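Local coordinates for protein phenolpthiocerol synthesis type-I polyketide synthase ppsA (Mycobacterium bovis, PDB 7AKC) that probably takes part in building the lipid core of phthiocerols and phenolphthiocerols, this chain being the acyltransferase domain, which in this family selects and loads the extender unit, at residues I88-L92 against V116-V121; P105-H111 against I239-T244; Y175-R179 against A300-T304. One frame throughout, in Å; residues are numbered along the deposited sequence.

Overall arrangement
Contacts 1 and 2 join neighbouring parts of the larger alpha/beta part of the acyltransferase domain. Their centres are about 11 Å apart and they touch: Ala118 O lies 3.4 Å from Val108 CG2. A GxSxG pattern, Gly110, Ser112 and Gly114, runs from the end of strand 107-110 toward helix 115-121, consistent with the nucleophile elbow expected in this family. Contact 3 ties the four-stranded antiparallel sheet to a helix of the larger part. Its centre is about 17 Å from that of contact 2, and His111 NE2 packs 4.2 Å from Asn176 OD1. Contacts 1 and 3 do not meet. A bound sodium ion lies about 6 Å from the side chain of Ile242.

Contact 1: residues I88-L92 against V116-V121; sequences IGMQL and VAAAVV
Helix segments 88-92 and 116-121 run in roughly the same direction, with axes 10.1 Å apart and inclined by 34°, and Ile88 faces Ala117 where the two backbones come closest. No hydrogen bond links them directly. Packing of apolar side chains makes most of the contact. Ile88 is fully extended: CG1 is anti to the backbone N (chi1 -171°), which carries the chain outward to the second helix. Its CG1 lies 3.7 Å from Ala117 CB. Its CD1 goes further and meets Val116 CG1 at 3.8 Å, the two side chains crossing at about a right angle. One turn later Leu92 works through a single branch. Its CD2 touches Val120 CG1 at 3.8 Å and Val121 CG2 at 3.9 Å. It crosses the first of these valines and slides past the second in the opposite direction.

Gln91 adds a polar element. Its OE1 sits 3.3 Å from Ala117 CB, which brings the amide up against the second helix. The same OE1 accepts a bond of 3.1 Å from a water. That water also takes a weak bond from Ala117 N. The other end of the amide is held as well, since Gln91 NE2 bonds to Ser28 O.

Tyr27 of strand 23-27 touches Gln91, Ala117 and Val121. Helix 127-141 adds Leu131 against Ile88 and Val133 against Val116, while Trp260 of helix 257-265 also packs on Val116.

Contact 2: residues P105-H111 against I239-T244; sequences PDLVIGH and IGIIST
Val108 is the main backbone link between segments 105-111 and 239-244, which run parallel. Val108 N donates to Gly240 O at 2.9 Å. Val108 O accepts from Ile242 N at 3.2 Å, and this donor lies almost straight out from the carbonyl, with a C=O...N angle of 174°. The two bonds bracket Ile241, the usual parallel pattern. Both carbonyls also receive a CA-H...O contact: Leu107 CA is 3.2 Å from Gly240 O, and Ile241 CA is 3.4 Å from Val108 O.

Beyond these bonds the strands spread, and a water fills the next step. It accepts from Gly110 N at 2.8 Å and lies 2.7 Å from Ile242 O. The pairing ends with a side chain. Thr244 OG1 donates to Gly110 O at 2.7 Å, in the carbonyl plane. Its chi1 of 57° puts the hydroxyl between its own backbone N and carbonyl carbon, with the methyl CG2 turned to Ile109 CG2.

Apolar contacts lie on both faces of the sheet. On one, Leu107 CD2 meets Ile242 CD1 at 3.8 Å, and Ala273, Ile274 and Ala277 of helix 270-278 pack over this side. On the other, Val108 CG2 rests against Ile241 CD1, with Ala118 of helix 115-121 next to both. At the start of the pairing, Ile239 CG2 sits against the carbonyl oxygens of Pro105 and Asp106.

The weakly bonded strand at about 240-242 is an outermost strand of the parallel sheet within this chain. Strand 107-110 leads into the GxSxG sequence at Gly110, consistent with the strand-turn-helix nucleophile elbow of acyltransferases.

Contact 3: residues Y175-R179 against A300-T304; sequences YNSPR and AIIDT
Asn176 and Ser177 form a classic beta bulge opposite Gln180, and this bulge meets Ala300 and Thr304 of helix 298-308. It lies at the end of strand 171-177, an outermost strand of the antiparallel sheet within this chain. The contact therefore joins that sheet to a helix beside the parallel sheet.

Thr304 OG1 lies over the bulge backbone, 3.4 Å from Ser177 CA. It is also 3.8 Å from Pro178 CD, where the proline ring crosses the threonine at about a right angle. The hydroxyl is anti to its own carbonyl carbon (chi1 -71°), on the side that faces the strand. Ser177 CB packs on Asp303 CB at 3.9 Å. Gln271 of helix 270-278 touches both Pro178 and Thr304.

Two waters carry the clear polar links. One lies between Ser177 OG, at 2.7 Å, and Asp303 OD2, to which it donates at 2.6 Å. The other carboxylate oxygen, Asp303 OD1, bonds to Gln299 NE2. The second water is gripped by three bonds: it accepts from Thr304 OG1 at 2.6 Å and donates to Asn176 O at 2.6 Å and to Ala300 O at 2.9 Å.

Contact 1: residues I88-L92 against V116-V121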
ATOM      1  N   ILE A  88       8.044   3.341  -8.788  1.00 51.23           N
ATOM      2  CA  ILE A  88       8.875   4.034  -7.784  1.00 52.61           C
ATOM      3  C   ILE A  88       9.730   5.157  -8.412  1.00 55.35           C
ATOM      4  O   ILE A  88       9.956   6.181  -7.771  1.00 55.59           O
ATOM      5  CB  ILE A  88       9.721   3.078  -6.909  1.00 51.14           C
ATOM      6  CG1 ILE A  88      10.393   3.829  -5.734  1.00 50.79           C
ATOM      7  CG2 ILE A  88      10.732   2.302  -7.760  1.00 50.92           C
ATOM      8  CD1 ILE A  88      11.153   2.984  -4.771  1.00 50.86           C
ATOM      9  N   GLY A  89      10.115   5.018  -9.681  1.00 57.71           N
ATOM     10  CA  GLY A  89      10.866   6.070 -10.367  1.00 60.65           C
ATOM     11  C   GLY A  89      10.032   7.332 -10.467  1.00 62.57           C
ATOM     12  O   GLY A  89      10.456   8.405 -10.050  1.00 63.77           O
ATOM     13  N   MET A  90       8.780   7.152 -10.889  1.00 63.27           N
ATOM     14  CA  MET A  90       7.786   8.209 -11.030  1.00 64.36           C
ATOM     15  C   MET A  90       7.429   8.803  -9.668  1.00 63.93           C
ATOM     16  O   MET A  90       7.298  10.015  -9.566  1.00 65.49           O
ATOM     17  CB  MET A  90       6.539   7.641 -11.722  1.00 66.50           C
ATOM     18  CG  MET A  90       5.516   8.672 -12.064  1.00 71.46           C
ATOM     19  SD  MET A  90       5.824   9.467 -13.663  1.00 83.68           S
ATOM     20  CE  MET A  90       4.450  10.552 -13.687  1.00 81.82           C
ATOM     21  N   GLN A  91       7.332   7.977  -8.616  1.00 62.09           N
ATOM     22  CA  GLN A  91       7.034   8.452  -7.259  1.00 61.48           C
ATOM     23  C   GLN A  91       8.167   9.359  -6.725  1.00 63.43           C
ATOM     24  O   GLN A  91       7.902  10.461  -6.258  1.00 62.93           O
ATOM     25  CB  GLN A  91       6.761   7.272  -6.311  1.00 60.06           C
ATOM     26  CG  GLN A  91       5.384   6.624  -6.517  1.00 56.65           C
ATOM     27  CD  GLN A  91       5.279   5.296  -5.799  1.00 53.91           C
ATOM     28  OE1 GLN A  91       6.265   4.589  -5.624  1.00 52.90           O
ATOM     29  NE2 GLN A  91       4.086   4.920  -5.341  1.00 52.57           N
ATOM     30  N   LEU A  92       9.424   8.914  -6.862  1.00 64.88           N
ATOM     31  CA  LEU A  92      10.581   9.676  -6.408  1.00 67.27           C
ATOM     32  C   LEU A  92      10.760  10.978  -7.191  1.00 70.25           C
ATOM     33  O   LEU A  92      11.123  11.994  -6.590  1.00 70.62           O
ATOM     34  CB  LEU A  92      11.865   8.830  -6.481  1.00 67.09           C
ATOM     35  CG  LEU A  92      11.920   7.589  -5.582  1.00 68.39           C
ATOM     36  CD1 LEU A  92      13.270   6.914  -5.697  1.00 69.02           C
ATOM     37  CD2 LEU A  92      11.617   7.934  -4.107  1.00 68.08           C
ATOM     38  N   VAL A 116       7.965   1.005   0.164  1.00 39.40           N
ATOM     39  CA  VAL A 116       9.393   1.146  -0.200  1.00 41.21           C
ATOM     40  C   VAL A 116       9.683   2.610  -0.544  1.00 43.44           C
ATOM     41  O   VAL A 116      10.618   3.203   0.016  1.00 45.85           O
ATOM     42  CB  VAL A 116       9.832   0.215  -1.351  1.00 41.83           C
ATOM     43  CG1 VAL A 116      11.234   0.585  -1.847  1.00 43.47           C
ATOM     44  CG2 VAL A 116       9.802  -1.230  -0.906  1.00 42.74           C
ATOM     45  N   ALA A 117       8.871   3.207  -1.436  1.00 44.04           N
ATOM     46  CA  ALA A 117       9.109   4.600  -1.841  1.00 46.13           C
ATOM     47  C   ALA A 117       8.955   5.570  -0.689  1.00 46.30           C
ATOM     48  O   ALA A 117       9.709   6.547  -0.608  1.00 47.88           O
ATOM     49  CB  ALA A 117       8.181   4.984  -2.981  1.00 47.45           C
ATOM     50  N   ALA A 118       7.997   5.295   0.212  1.00 45.13           N
ATOM     51  CA  ALA A 118       7.757   6.115   1.396  1.00 45.05           C
ATOM     52  C   ALA A 118       8.961   6.004   2.319  1.00 47.96           C
ATOM     53  O   ALA A 118       9.414   7.026   2.826  1.00 48.82           O
ATOM     54  CB  ALA A 118       6.484   5.660   2.126  1.00 44.46           C
ATOM     55  N   ALA A 119       9.533   4.799   2.496  1.00 49.12           N
ATOM     56  CA  ALA A 119      10.747   4.638   3.311  1.00 50.90           C
ATOM     57  C   ALA A 119      11.904   5.398   2.719  1.00 52.87           C
ATOM     58  O   ALA A 119      12.724   5.913   3.478  1.00 52.55           O
ATOM     59  CB  ALA A 119      11.116   3.171   3.464  1.00 51.24           C
ATOM     60  N   VAL A 120      11.999   5.479   1.372  1.00 54.24           N
ATOM     61  CA  VAL A 120      13.070   6.249   0.727  1.00 56.32           C
ATOM     62  C   VAL A 120      12.880   7.751   0.970  1.00 55.84           C
ATOM     63  O   VAL A 120      13.846   8.443   1.303  1.00 56.65           O
ATOM     64  CB  VAL A 120      13.177   5.937  -0.786  1.00 58.46           C
ATOM     65  CG1 VAL A 120      14.150   6.886  -1.485  1.00 59.44           C
ATOM     66  CG2 VAL A 120      13.604   4.497  -1.010  1.00 59.25           C
ATOM     67  N   VAL A 121      11.655   8.262   0.764  1.00 54.92           N
ATOM     68  CA  VAL A 121      11.365   9.689   0.952  1.00 56.09           C
ATOM     69  C   VAL A 121      11.546  10.117   2.412  1.00 57.77           C
ATOM     70  O   VAL A 121      12.023  11.223   2.680  1.00 59.05           O
ATOM     71  CB  VAL A 121       9.984  10.079   0.385  1.00 55.72           C
ATOM     72  CG1 VAL A 121       9.604  11.506   0.773  1.00 55.92           C
ATOM     73  CG2 VAL A 121       9.964   9.918  -1.124  1.00 55.11           C
TER
HETATM   74  O   HOH W   1       7.040   2.020  -3.990  1.00 36.94           O

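Contact 2: residues P105-H111 against I239-T244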
ATOM      1  N   PRO A 105       6.611  17.026   2.393  1.00 63.63           N
ATOM      2  CA  PRO A 105       5.878  16.236   3.395  1.00 59.77           C
ATOM      3  C   PRO A 105       6.446  16.324   4.794  1.00 55.78           C
ATOM      4  O   PRO A 105       7.656  16.308   5.006  1.00 56.81           O
ATOM      5  CB  PRO A 105       5.998  14.804   2.872  1.00 60.63           C
ATOM      6  CG  PRO A 105       7.269  14.778   2.135  1.00 62.11           C
ATOM      7  CD  PRO A 105       7.508  16.178   1.583  1.00 62.00           C
ATOM      8  N   ASP A 106       5.559  16.464   5.753  1.00 51.73           N
ATOM      9  CA  ASP A 106       5.905  16.382   7.162  1.00 49.28           C
ATOM     10  C   ASP A 106       5.819  14.909   7.640  1.00 46.94           C
ATOM     11  O   ASP A 106       6.326  14.574   8.710  1.00 48.19           O
ATOM     12  CB  ASP A 106       4.944  17.249   7.965  1.00 50.45           C
ATOM     13  CG  ASP A 106       4.982  18.694   7.501  1.00 55.94           C
ATOM     14  OD1 ASP A 106       6.040  19.350   7.687  1.00 56.78           O
ATOM     15  OD2 ASP A 106       3.966  19.165   6.930  1.00 57.45           O
ATOM     16  N   LEU A 107       5.188  14.040   6.837  1.00 43.43           N
ATOM     17  CA  LEU A 107       4.945  12.653   7.152  1.00 41.16           C
ATOM     18  C   LEU A 107       4.657  11.918   5.846  1.00 39.49           C
ATOM     19  O   LEU A 107       4.135  12.501   4.884  1.00 39.75           O
ATOM     20  CB  LEU A 107       3.705  12.570   8.046  1.00 40.88           C
ATOM     21  CG  LEU A 107       3.414  11.217   8.654  1.00 41.23           C
ATOM     22  CD1 LEU A 107       3.981  11.122  10.047  1.00 41.19           C
ATOM     23  CD2 LEU A 107       1.914  10.960   8.704  1.00 42.66           C
ATOM     24  N   VAL A 108       5.067  10.664   5.789  1.00 37.45           N
ATOM     25  CA  VAL A 108       4.765   9.837   4.619  1.00 36.45           C
ATOM     26  C   VAL A 108       4.029   8.569   5.027  1.00 34.70           C
ATOM     27  O   VAL A 108       4.236   8.047   6.116  1.00 34.26           O
ATOM     28  CB  VAL A 108       6.012   9.552   3.738  1.00 38.39           C
ATOM     29  CG1 VAL A 108       6.642  10.846   3.226  1.00 39.72           C
ATOM     30  CG2 VAL A 108       7.026   8.706   4.479  1.00 39.06           C
ATOM     31  N   ILE A 109       3.160   8.053   4.126  1.00 33.03           N
ATOM     32  CA  ILE A 109       2.457   6.798   4.330  1.00 31.01           C
ATOM     33  C   ILE A 109       2.543   6.056   3.024  1.00 31.01           C
ATOM     34  O   ILE A 109       2.204   6.588   1.981  1.00 31.61           O
ATOM     35  CB  ILE A 109       0.988   7.012   4.763  1.00 30.20           C
ATOM     36  CG1 ILE A 109       0.922   7.712   6.151  1.00 29.98           C
ATOM     37  CG2 ILE A 109       0.259   5.688   4.786  1.00 29.42           C
ATOM     38  CD1 ILE A 109      -0.483   8.096   6.625  1.00 31.60           C
ATOM     39  N   GLY A 110       3.042   4.845   3.081  1.00 30.81           N
ATOM     40  CA  GLY A 110       3.150   3.990   1.904  1.00 30.41           C
ATOM     41  C   GLY A 110       2.122   2.883   2.032  1.00 29.56           C
ATOM     42  O   GLY A 110       2.042   2.227   3.067  1.00 29.82           O
ATOM     43  N   HIS A 111       1.358   2.653   0.967  1.00 27.76           N
ATOM     44  CA  HIS A 111       0.305   1.653   0.835  1.00 27.69           C
ATOM     45  C   HIS A 111       0.881   0.465   0.057  1.00 29.34           C
ATOM     46  O   HIS A 111       1.400   0.635  -1.055  1.00 30.12           O
ATOM     47  CB  HIS A 111      -0.848   2.302   0.073  1.00 27.15           C
ATOM     48  CG  HIS A 111      -1.940   1.402  -0.392  1.00 26.97           C
ATOM     49  ND1 HIS A 111      -1.811   0.658  -1.572  1.00 28.98           N
ATOM     50  CD2 HIS A 111      -3.203   1.262   0.075  1.00 28.65           C
ATOM     51  CE1 HIS A 111      -2.979   0.047  -1.738  1.00 30.23           C
ATOM     52  NE2 HIS A 111      -3.840   0.368  -0.761  1.00 30.38           N
ATOM     53  N   ILE A 239      12.218  12.117   8.166  1.00 66.97           N
ATOM     54  CA  ILE A 239      10.839  12.600   8.122  1.00 63.19           C
ATOM     55  C   ILE A 239       9.962  11.503   8.747  1.00 58.30           C
ATOM     56  O   ILE A 239      10.259  10.317   8.592  1.00 58.00           O
ATOM     57  CB  ILE A 239      10.446  12.875   6.646  1.00 63.88           C
ATOM     58  CG1 ILE A 239      11.300  14.003   6.052  1.00 64.98           C
ATOM     59  CG2 ILE A 239       8.960  13.166   6.470  1.00 64.40           C
ATOM     60  CD1 ILE A 239      11.188  14.065   4.534  1.00 66.70           C
ATOM     61  N   GLY A 240       8.900  11.892   9.440  1.00 54.22           N
ATOM     62  CA  GLY A 240       7.979  10.917  10.029  1.00 51.15           C
ATOM     63  C   GLY A 240       7.361   9.972   9.016  1.00 46.75           C
ATOM     64  O   GLY A 240       7.120  10.352   7.878  1.00 46.71           O
ATOM     65  N   ILE A 241       7.163   8.720   9.407  1.00 42.56           N
ATOM     66  CA  ILE A 241       6.534   7.728   8.564  1.00 39.75           C
ATOM     67  C   ILE A 241       5.663   6.838   9.429  1.00 37.20           C
ATOM     68  O   ILE A 241       6.043   6.492  10.560  1.00 38.19           O
ATOM     69  CB  ILE A 241       7.585   6.898   7.789  1.00 39.49           C
ATOM     70  CG1 ILE A 241       6.901   5.785   6.940  1.00 38.53           C
ATOM     71  CG2 ILE A 241       8.686   6.355   8.710  1.00 40.48           C
ATOM     72  CD1 ILE A 241       7.759   5.265   5.833  1.00 40.69           C
ATOM     73  N   ILE A 242       4.456   6.598   8.951  1.00 33.75           N
ATOM     74  CA  ILE A 242       3.572   5.640   9.575  1.00 32.56           C
ATOM     75  C   ILE A 242       3.557   4.434   8.659  1.00 31.81           C
ATOM     76  O   ILE A 242       3.195   4.540   7.472  1.00 32.08           O
ATOM     77  CB  ILE A 242       2.146   6.137   9.861  1.00 31.70           C
ATOM     78  CG1 ILE A 242       2.193   7.462  10.662  1.00 32.27           C
ATOM     79  CG2 ILE A 242       1.345   5.036  10.574  1.00 30.82           C
ATOM     80  CD1 ILE A 242       0.866   8.037  10.933  1.00 35.32           C
ATOM     81  N   SER A 243       4.049   3.298   9.158  1.00 30.79           N
ATOM     82  CA  SER A 243       4.023   2.067   8.357  1.00 27.82           C
ATOM     83  C   SER A 243       2.604   1.512   8.297  1.00 27.27           C
ATOM     84  O   SER A 243       1.852   1.606   9.258  1.00 27.52           O
ATOM     85  CB  SER A 243       4.918   1.023   9.013  1.00 27.80           C
ATOM     86  OG  SER A 243       4.926  -0.199   8.295  1.00 28.74           O
ATOM     87  N   THR A 244       2.261   0.883   7.186  1.00 26.14           N
ATOM     88  CA  THR A 244       0.996   0.179   7.041  1.00 25.29           C
ATOM     89  C   THR A 244       1.215  -1.345   7.212  1.00 24.55           C
ATOM     90  O   THR A 244       0.271  -2.145   7.027  1.00 24.68           O
ATOM     91  CB  THR A 244       0.391   0.484   5.658  1.00 26.43           C
ATOM     92  OG1 THR A 244       1.312   0.112   4.598  1.00 26.16           O
ATOM     93  CG2 THR A 244      -0.068   1.970   5.527  1.00 25.61           C
TER
HETATM   94  O   HOH W   2       4.348   3.603   5.212  1.00 32.33           O

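Contact 3: residues Y175-R179 against A300-T304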
ATOM      1  N   TYR A 175      -6.959  -2.861   4.374  1.00 20.75           N
ATOM      2  CA  TYR A 175      -8.020  -2.166   5.089  1.00 21.45           C
ATOM      3  C   TYR A 175      -8.118  -0.798   4.400  1.00 22.09           C
ATOM      4  O   TYR A 175      -7.301   0.090   4.694  1.00 23.70           O
ATOM      5  CB  TYR A 175      -7.700  -1.979   6.590  1.00 22.16           C
ATOM      6  CG  TYR A 175      -7.583  -3.255   7.382  1.00 21.82           C
ATOM      7  CD1 TYR A 175      -6.366  -3.921   7.491  1.00 22.74           C
ATOM      8  CD2 TYR A 175      -8.667  -3.752   8.103  1.00 23.47           C
ATOM      9  CE1 TYR A 175      -6.236  -5.055   8.287  1.00 23.46           C
ATOM     10  CE2 TYR A 175      -8.545  -4.882   8.902  1.00 25.07           C
ATOM     11  CZ  TYR A 175      -7.326  -5.519   9.007  1.00 25.44           C
ATOM     12  OH  TYR A 175      -7.229  -6.651   9.757  1.00 27.72           O
ATOM     13  N   ASN A 176      -8.990  -0.658   3.408  1.00 21.91           N
ATOM     14  CA  ASN A 176      -9.106   0.609   2.671  1.00 23.79           C
ATOM     15  C   ASN A 176      -9.688   1.720   3.489  1.00 25.21           C
ATOM     16  O   ASN A 176      -9.126   2.795   3.600  1.00 26.08           O
ATOM     17  CB  ASN A 176      -9.918   0.428   1.377  1.00 27.08           C
ATOM     18  CG  ASN A 176      -9.056   0.348   0.175  1.00 35.29           C
ATOM     19  OD1 ASN A 176      -7.893  -0.013   0.252  1.00 38.46           O
ATOM     20  ND2 ASN A 176      -9.614   0.646  -0.985  1.00 36.00           N
ATOM     21  N   SER A 177     -10.874   1.455   4.034  1.00 25.69           N
ATOM     22  CA  SER A 177     -11.634   2.411   4.799  1.00 26.29           C
ATOM     23  C   SER A 177     -12.704   1.578   5.546  1.00 26.58           C
ATOM     24  O   SER A 177     -12.771   0.345   5.391  1.00 25.07           O
ATOM     25  CB  SER A 177     -12.240   3.451   3.848  1.00 29.01           C
ATOM     26  OG  SER A 177     -13.256   2.857   3.042  1.00 32.81           O
ATOM     27  N   PRO A 178     -13.467   2.191   6.438  1.00 28.21           N
ATOM     28  CA  PRO A 178     -14.394   1.407   7.264  1.00 29.68           C
ATOM     29  C   PRO A 178     -15.352   0.501   6.518  1.00 29.36           C
ATOM     30  O   PRO A 178     -15.622  -0.578   7.001  1.00 28.95           O
ATOM     31  CB  PRO A 178     -15.141   2.476   8.074  1.00 30.73           C
ATOM     32  CG  PRO A 178     -14.099   3.582   8.192  1.00 32.17           C
ATOM     33  CD  PRO A 178     -13.441   3.614   6.842  1.00 29.32           C
ATOM     34  N   ARG A 179     -15.833   0.915   5.349  1.00 29.84           N
ATOM     35  CA  ARG A 179     -16.819   0.148   4.592  1.00 30.78           C
ATOM     36  C   ARG A 179     -16.262  -0.457   3.299  1.00 29.52           C
ATOM     37  O   ARG A 179     -17.048  -0.858   2.441  1.00 29.56           O
ATOM     38  CB  ARG A 179     -18.006   1.058   4.239  1.00 34.50           C
ATOM     39  CG  ARG A 179     -18.617   1.705   5.457  1.00 40.38           C
ATOM     40  CD  ARG A 179     -19.605   0.735   6.073  1.00 45.13           C
ATOM     41  N   ALA A 300     -10.681   6.755  -0.424  1.00 37.77           N
ATOM     42  CA  ALA A 300     -10.399   5.947   0.775  1.00 36.30           C
ATOM     43  C   ALA A 300      -9.876   6.811   1.902  1.00 34.94           C
ATOM     44  O   ALA A 300     -10.208   6.576   3.071  1.00 34.70           O
ATOM     45  CB  ALA A 300      -9.373   4.865   0.467  1.00 35.34           C
ATOM     46  N   ILE A 301      -9.033   7.804   1.562  1.00 34.15           N
ATOM     47  CA  ILE A 301      -8.488   8.716   2.560  1.00 34.20           C
ATOM     48  C   ILE A 301      -9.599   9.500   3.242  1.00 34.07           C
ATOM     49  O   ILE A 301      -9.690   9.497   4.476  1.00 33.90           O
ATOM     50  CB  ILE A 301      -7.408   9.600   1.881  1.00 34.35           C
ATOM     51  CG1 ILE A 301      -6.167   8.729   1.592  1.00 34.90           C
ATOM     52  CG2 ILE A 301      -7.100  10.864   2.688  1.00 35.12           C
ATOM     53  CD1 ILE A 301      -5.052   9.362   0.661  1.00 35.49           C
ATOM     54  N   ILE A 302     -10.474  10.128   2.428  1.00 34.24           N
ATOM     55  CA  ILE A 302     -11.593  10.927   2.912  1.00 35.61           C
ATOM     56  C   ILE A 302     -12.578  10.088   3.697  1.00 33.50           C
ATOM     57  O   ILE A 302     -13.035  10.526   4.747  1.00 34.13           O
ATOM     58  CB  ILE A 302     -12.300  11.643   1.751  1.00 38.97           C
ATOM     59  CG1 ILE A 302     -11.318  12.475   0.941  1.00 42.62           C
ATOM     60  CG2 ILE A 302     -13.443  12.486   2.255  1.00 39.74           C
ATOM     61  CD1 ILE A 302     -11.831  12.850  -0.424  1.00 45.36           C
ATOM     62  N   ASP A 303     -12.935   8.884   3.192  1.00 32.65           N
ATOM     63  CA  ASP A 303     -13.883   8.027   3.891  1.00 31.87           C
ATOM     64  C   ASP A 303     -13.354   7.667   5.286  1.00 30.47           C
ATOM     65  O   ASP A 303     -14.088   7.806   6.255  1.00 30.71           O
ATOM     66  CB  ASP A 303     -14.156   6.744   3.083  1.00 35.41           C
ATOM     67  CG  ASP A 303     -14.954   6.964   1.797  1.00 43.38           C
ATOM     68  OD1 ASP A 303     -15.570   8.040   1.656  1.00 44.52           O
ATOM     69  OD2 ASP A 303     -14.967   6.042   0.932  1.00 47.77           O
ATOM     70  N   THR A 304     -12.056   7.327   5.403  1.00 29.22           N
ATOM     71  CA  THR A 304     -11.452   7.000   6.702  1.00 28.71           C
ATOM     72  C   THR A 304     -11.494   8.212   7.663  1.00 29.80           C
ATOM     73  O   THR A 304     -11.889   8.089   8.837  1.00 30.51           O
ATOM     74  CB  THR A 304      -9.999   6.522   6.510  1.00 28.62           C
ATOM     75  OG1 THR A 304     -10.077   5.237   5.910  1.00 27.86           O
ATOM     76  CG2 THR A 304      -9.198   6.429   7.882  1.00 29.32           C
TER
HETATM   77  O   HOH W   3      -8.078   5.036   4.266  1.00 45.31           O
HETATM   78  O   HOH W   4     -13.166   4.116   0.705  1.00 40.47           O